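Local coordinates for L0028 (Mitochondria associated protein) (Escherichia coli, PDB 3GCG) that probably acts as a guanine nucleotide exchange factor of the WxxxE effector family, switching on a Rho-family GTPase of the host cell, at residues N25-A30 / Q41-Q46; I52-N57 / M134-S139. All coordinates share one frame; numbering follows the deposited sequence.

In the fold
Helix 20-32 opens the modelled fold, and a mostly irregular connection of ten residues separates the segments of interaction 1, where the chain turns back and packs the start of helix 41-67 against it. Further along that same helix, interaction 2 closes a far longer excursion: 76 residues, including helices 73-87, 99-105 and 108-118, pass before helix 124-146 returns to pair with 52-57. The two closures run in series and neither encloses the other. The centres of interaction 1 and interaction 2 are about 16 Å apart, and the nearest atoms of interaction 1 and interaction 2 about 7 Å apart. Helix 41-67 is the shared element, held by apolar packing near its start and by a salt bridge close to the centre of the chain.

Interaction 1: N25-A30 / Q41-Q46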
loop_
_atom_site.group_PDB
_atom_site.type_symbol
_atom_site.label_atom_id
_atom_site.label_comp_id
_atom_site.label_asym_id
_atom_site.label_seq_id
_atom_site.Cartn_x
_atom_site.Cartn_y
_atom_site.Cartn_z
ATOM N N ASN B 25 7.408 6.239 21.048
ATOM C CA ASN B 25 8.500 5.444 21.595
ATOM C C ASN B 25 8.398 4.006 21.131
ATOM O O ASN B 25 9.409 3.349 20.893
ATOM C CB ASN B 25 8.506 5.508 23.125
ATOM C CG ASN B 25 9.173 6.762 23.644
ATOM O OD1 ASN B 25 8.940 7.859 23.131
ATOM N ND2 ASN B 25 10.008 6.613 24.666
ATOM N N GLN B 26 7.172 3.519 20.997
ATOM C CA GLN B 26 6.954 2.151 20.541
ATOM C C GLN B 26 7.215 2.060 19.033
ATOM O O GLN B 26 7.679 1.041 18.534
ATOM C CB GLN B 26 5.529 1.706 20.887
ATOM C CG GLN B 26 5.324 1.456 22.383
ATOM C CD GLN B 26 3.917 0.981 22.726
ATOM O OE1 GLN B 26 3.221 0.407 21.889
ATOM N NE2 GLN B 26 3.506 1.200 23.968
ATOM N N LEU B 27 6.926 3.140 18.315
ATOM C CA LEU B 27 7.166 3.171 16.875
ATOM C C LEU B 27 8.688 3.208 16.661
ATOM O O LEU B 27 9.229 2.479 15.834
ATOM C CB LEU B 27 6.531 4.418 16.265
ATOM C CG LEU B 27 6.415 4.566 14.742
ATOM C CD1 LEU B 27 6.517 6.042 14.411
ATOM C CD2 LEU B 27 7.493 3.797 14.001
ATOM N N LEU B 28 9.370 4.060 17.421
ATOM C CA LEU B 28 10.822 4.185 17.312
ATOM C C LEU B 28 11.512 2.875 17.665
ATOM O O LEU B 28 12.484 2.482 17.016
ATOM C CB LEU B 28 11.319 5.313 18.219
ATOM C CG LEU B 28 10.841 6.687 17.744
ATOM C CD1 LEU B 28 11.228 7.763 18.744
ATOM C CD2 LEU B 28 11.437 6.978 16.372
ATOM N N GLN B 29 11.010 2.197 18.693
ATOM C CA GLN B 29 11.586 0.920 19.095
ATOM C C GLN B 29 11.515 -0.063 17.941
ATOM O O GLN B 29 12.482 -0.772 17.663
ATOM C CB GLN B 29 10.836 0.322 20.290
ATOM C CG GLN B 29 11.133 0.978 21.619
ATOM C CD GLN B 29 10.604 0.160 22.780
ATOM O OE1 GLN B 29 10.969 -1.012 22.944
ATOM N NE2 GLN B 29 9.739 0.767 23.594
ATOM N N ALA B 30 10.361 -0.107 17.278
ATOM C CA ALA B 30 10.162 -1.014 16.150
ATOM C C ALA B 30 11.161 -0.694 15.044
ATOM O O ALA B 30 11.719 -1.590 14.410
ATOM C CB ALA B 30 8.727 -0.898 15.623
ATOM N N GLN B 41 17.366 7.571 11.821
ATOM C CA GLN B 41 17.570 8.699 10.913
ATOM C C GLN B 41 17.032 8.417 9.516
ATOM O O GLN B 41 16.287 9.210 8.948
ATOM C CB GLN B 41 19.060 9.019 10.790
ATOM C CG GLN B 41 19.839 9.034 12.092
ATOM C CD GLN B 41 21.347 9.093 11.849
ATOM O OE1 GLN B 41 21.905 8.261 11.122
ATOM N NE2 GLN B 41 22.011 10.075 12.453
ATOM N N GLN B 42 17.438 7.290 8.951
ATOM C CA GLN B 42 16.992 6.930 7.617
ATOM C C GLN B 42 15.476 6.792 7.607
ATOM O O GLN B 42 14.802 7.345 6.735
ATOM C CB GLN B 42 17.671 5.637 7.181
ATOM C CG GLN B 42 19.184 5.754 7.178
ATOM C CD GLN B 42 19.657 7.009 6.471
ATOM O OE1 GLN B 42 19.447 7.169 5.269
ATOM N NE2 GLN B 42 20.289 7.914 7.218
ATOM N N TRP B 43 14.941 6.074 8.591
ATOM C CA TRP B 43 13.500 5.907 8.692
ATOM C C TRP B 43 12.817 7.277 8.724
ATOM O O TRP B 43 11.824 7.500 8.027
ATOM C CB TRP B 43 13.118 5.138 9.962
ATOM C CG TRP B 43 11.639 5.164 10.192
ATOM C CD1 TRP B 43 10.698 4.385 9.571
ATOM C CD2 TRP B 43 10.913 6.097 11.001
ATOM N NE1 TRP B 43 9.438 4.778 9.943
ATOM C CE2 TRP B 43 9.539 5.821 10.827
ATOM C CE3 TRP B 43 11.291 7.130 11.871
ATOM C CZ2 TRP B 43 8.539 6.554 11.473
ATOM C CZ3 TRP B 43 10.298 7.857 12.512
ATOM C CH2 TRP B 43 8.936 7.558 12.315
ATOM N N PHE B 44 13.349 8.185 9.538
ATOM C CA PHE B 44 12.774 9.528 9.668
ATOM C C PHE B 44 12.715 10.247 8.321
ATOM O O PHE B 44 11.687 10.819 7.959
ATOM C CB PHE B 44 13.589 10.372 10.656
ATOM C CG PHE B 44 12.979 11.714 10.962
ATOM C CD1 PHE B 44 11.946 11.830 11.891
ATOM C CD2 PHE B 44 13.419 12.864 10.300
ATOM C CE1 PHE B 44 11.354 13.079 12.160
ATOM C CE2 PHE B 44 12.836 14.120 10.557
ATOM C CZ PHE B 44 11.802 14.228 11.487
ATOM N N GLN B 45 13.826 10.217 7.590
ATOM C CA GLN B 45 13.909 10.858 6.281
ATOM C C GLN B 45 12.871 10.298 5.307
ATOM O O GLN B 45 12.134 11.051 4.664
ATOM C CB GLN B 45 15.315 10.673 5.689
ATOM C CG GLN B 45 16.391 11.566 6.304
ATOM C CD GLN B 45 17.764 11.390 5.654
ATOM O OE1 GLN B 45 17.922 11.537 4.436
ATOM N NE2 GLN B 45 18.767 11.080 6.470
ATOM N N GLN B 46 12.817 8.973 5.208
ATOM C CA GLN B 46 11.886 8.311 4.305
ATOM C C GLN B 46 10.421 8.570 4.646
ATOM O O GLN B 46 9.620 8.881 3.768
ATOM C CB GLN B 46 12.146 6.808 4.306
ATOM C CG GLN B 46 13.589 6.451 4.043
ATOM C CD GLN B 46 13.761 5.004 3.638
ATOM O OE1 GLN B 46 12.920 4.154 3.947
ATOM N NE2 GLN B 46 14.859 4.712 2.950
#
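Leu27 and Leu28 of helix 20-32 meet the benzo ring of Trp43, and this contact across the two segments is purely apolar. Leu27 comes closest: its CD1 lies 3.5 Å from Trp43 CH2, and its CD2 stands 3.9 Å from Trp43 CZ2, so both methyl branches meet the six-membered ring of the indole, approaching it obliquely. Beside it, Leu28 brings CD2 to 4.1 Å from Trp43 CZ3, its side chain lying at about a right angle to that of Trp43. The indole can span the gap because its CG is swung anti to the backbone N (chi1 170°), carrying the six-membered ring to the facing helix although Leu28 CA and Trp43 CA stay 9.2 Å apart. The indole N-H has a separate task: Trp43 NE1 hydrogen-bonds Ser99 OG, which satisfies the buried N-H and helps fix the rotation of the ring. An alanine in place of Trp43 removes the ring and would probably leave a gap beside the two leucines and Ser99 without its indole partner. Trp43 is the tryptophan of the WxxxE signature, here a structural residue packed between helices. Gln46, one turn beyond Trp43, hydrogen-bonds through its amide to the bound partner protein, so the motif helix also lies at that interface. Leu27 additionally packs on Ile100 and Phe103, with Ala30 and Gln26 also on Phe103; helix 20-32 thus rests on helix 99-105 as well as on the beginning of helix 41-67.

Interaction 2: I52-N57 / M134-S139; sequences ISRTVN and MIEQVS
Arg54 reaches from helix 41-67 to Glu136 and toward Ser139 on helix 124-146, a charged crossing of a largely buried interface. Taken in order, Met134 and Ile135, with Val138 further on, pack on Phe110 of helix 108-118. Ile135 also contributes its backbone O, which accepts two bonds from one residue a turn later: Ser139 N at 3.1 Å and Ser139 OG at 2.9 Å. Glu136 makes the salt bridge, its OE2 lying 3.1 Å from Arg54 NH2. The side chains come from opposite directions, and the guanidinium and carboxylate planes are inclined by 46°, so the pair is a one-oxygen contact and not a flat two-pronged one; Glu136 OE1, in the guanidinium plane at its edge, remains 3.9 Å from Arg54 NH2. A bend in the glutamate chain (chi2 69°) turns its carboxylate toward the arginine. Arg58 lies near the same OE2 as a long, weak ion pair. The all-helical fold belongs to the IpaB/EvcA family, whose exchange factors are V-shaped, and this pairing sits almost at the centre of the chain. Ser139, next to Ile100 and Leu104 of helix 99-105, adds a water-mediated link: a water donates to Ser139 OG over 2.7 Å, and more weakly to Glu136 OE1 at 3.1 Å, while accepting a weak bond from Arg54 NH2 at 3.3 Å. Ser139 OG gives its own proton to Ile135 O and acts as acceptor toward that water.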
loop_
_atom_site.group_PDB
_atom_site.type_symbol
_atom_site.label_atom_id
_atom_site.label_comp_id
_atom_site.label_asym_id
_atom_site.label_seq_id
_atom_site.Cartn_x
_atom_site.Cartn_y
_atom_site.Cartn_z
ATOM N N ILE B 52 4.380 13.376 3.820
ATOM C CA ILE B 52 4.096 14.660 3.207
ATOM C C ILE B 52 3.605 14.479 1.771
ATOM O O ILE B 52 2.671 15.165 1.346
ATOM C CB ILE B 52 5.345 15.548 3.204
ATOM C CG1 ILE B 52 5.737 15.891 4.643
ATOM C CG2 ILE B 52 5.082 16.823 2.403
ATOM C CD1 ILE B 52 7.090 16.606 4.743
ATOM N N SER B 53 4.235 13.559 1.036
ATOM C CA SER B 53 3.855 13.277 -0.352
ATOM C C SER B 53 2.457 12.701 -0.419
ATOM O O SER B 53 1.691 13.005 -1.330
ATOM C CB SER B 53 4.817 12.277 -0.999
ATOM O OG SER B 53 6.103 12.838 -1.157
ATOM N N ARG B 54 2.123 11.851 0.540
ATOM C CA ARG B 54 0.802 11.261 0.544
ATOM C C ARG B 54 -0.214 12.350 0.898
ATOM O O ARG B 54 -1.303 12.392 0.332
ATOM C CB ARG B 54 0.772 10.067 1.507
ATOM C CG ARG B 54 0.043 10.244 2.802
ATOM C CD ARG B 54 -1.369 9.711 2.722
ATOM N NE ARG B 54 -1.953 9.619 4.057
ATOM C CZ ARG B 54 -1.732 8.619 4.904
ATOM N NH1 ARG B 54 -0.949 7.605 4.553
ATOM N NH2 ARG B 54 -2.265 8.650 6.120
ATOM N N THR B 55 0.157 13.249 1.808
ATOM C CA THR B 55 -0.720 14.360 2.189
ATOM C C THR B 55 -0.997 15.177 0.925
ATOM O O THR B 55 -2.122 15.602 0.682
ATOM C CB THR B 55 -0.060 15.279 3.251
ATOM O OG1 THR B 55 0.142 14.543 4.461
ATOM C CG2 THR B 55 -0.951 16.470 3.568
ATOM N N VAL B 56 0.040 15.374 0.115
ATOM C CA VAL B 56 -0.107 16.121 -1.125
ATOM C C VAL B 56 -0.999 15.366 -2.102
ATOM O O VAL B 56 -1.916 15.942 -2.676
ATOM C CB VAL B 56 1.256 16.381 -1.799
ATOM C CG1 VAL B 56 1.041 16.971 -3.174
ATOM C CG2 VAL B 56 2.094 17.326 -0.952
ATOM N N ASN B 57 -0.730 14.079 -2.297
ATOM C CA ASN B 57 -1.536 13.274 -3.210
ATOM C C ASN B 57 -2.993 13.195 -2.773
ATOM O O ASN B 57 -3.893 13.131 -3.597
ATOM C CB ASN B 57 -0.964 11.862 -3.332
ATOM C CG ASN B 57 0.048 11.751 -4.440
ATOM O OD1 ASN B 57 -0.193 12.207 -5.550
ATOM N ND2 ASN B 57 1.189 11.137 -4.150
ATOM N N MET B 134 -9.337 6.026 12.913
ATOM C CA MET B 134 -8.481 6.367 14.039
ATOM C C MET B 134 -7.017 6.336 13.613
ATOM O O MET B 134 -6.209 7.095 14.128
ATOM C CB MET B 134 -8.731 5.406 15.207
ATOM C CG MET B 134 -10.002 5.732 15.996
ATOM S SD MET B 134 -10.453 4.493 17.245
ATOM C CE MET B 134 -9.239 4.859 18.573
ATOM N N ILE B 135 -6.677 5.464 12.668
ATOM C CA ILE B 135 -5.299 5.390 12.183
ATOM C C ILE B 135 -4.937 6.700 11.483
ATOM O O ILE B 135 -3.824 7.210 11.636
ATOM C CB ILE B 135 -5.086 4.199 11.192
ATOM C CG1 ILE B 135 -4.977 2.889 11.970
ATOM C CG2 ILE B 135 -3.829 4.417 10.355
ATOM C CD1 ILE B 135 -4.745 1.680 11.097
ATOM N N GLU B 136 -5.873 7.246 10.718
ATOM C CA GLU B 136 -5.613 8.501 10.026
ATOM C C GLU B 136 -5.370 9.614 11.053
ATOM O O GLU B 136 -4.373 10.333 10.981
ATOM C CB GLU B 136 -6.800 8.871 9.131
ATOM C CG GLU B 136 -6.634 10.199 8.404
ATOM C CD GLU B 136 -5.549 10.173 7.331
ATOM O OE1 GLU B 136 -4.965 11.245 7.056
ATOM O OE2 GLU B 136 -5.291 9.092 6.751
ATOM N N GLN B 137 -6.280 9.736 12.017
ATOM C CA GLN B 137 -6.182 10.760 13.053
ATOM C C GLN B 137 -4.926 10.710 13.911
ATOM O O GLN B 137 -4.278 11.729 14.121
ATOM C CB GLN B 137 -7.393 10.697 13.989
ATOM C CG GLN B 137 -8.736 10.887 13.310
ATOM C CD GLN B 137 -9.869 11.117 14.302
ATOM O OE1 GLN B 137 -9.967 10.434 15.323
ATOM N NE2 GLN B 137 -10.738 12.078 13.995
ATOM N N VAL B 138 -4.594 9.527 14.417
ATOM C CA VAL B 138 -3.432 9.367 15.288
ATOM C C VAL B 138 -2.064 9.490 14.598
ATOM O O VAL B 138 -1.111 10.009 15.187
ATOM C CB VAL B 138 -3.518 8.026 16.057
ATOM C CG1 VAL B 138 -2.407 7.931 17.077
ATOM C CG2 VAL B 138 -4.864 7.925 16.756
ATOM N N SER B 139 -1.950 9.018 13.361
ATOM C CA SER B 139 -0.666 9.138 12.675
ATOM C C SER B 139 -0.411 10.605 12.348
ATOM O O SER B 139 0.721 11.070 12.409
ATOM C CB SER B 139 -0.626 8.291 11.393
ATOM O OG SER B 139 -1.624 8.687 10.482
HETATM O O HOH W 1 -2.473 10.631 8.777
#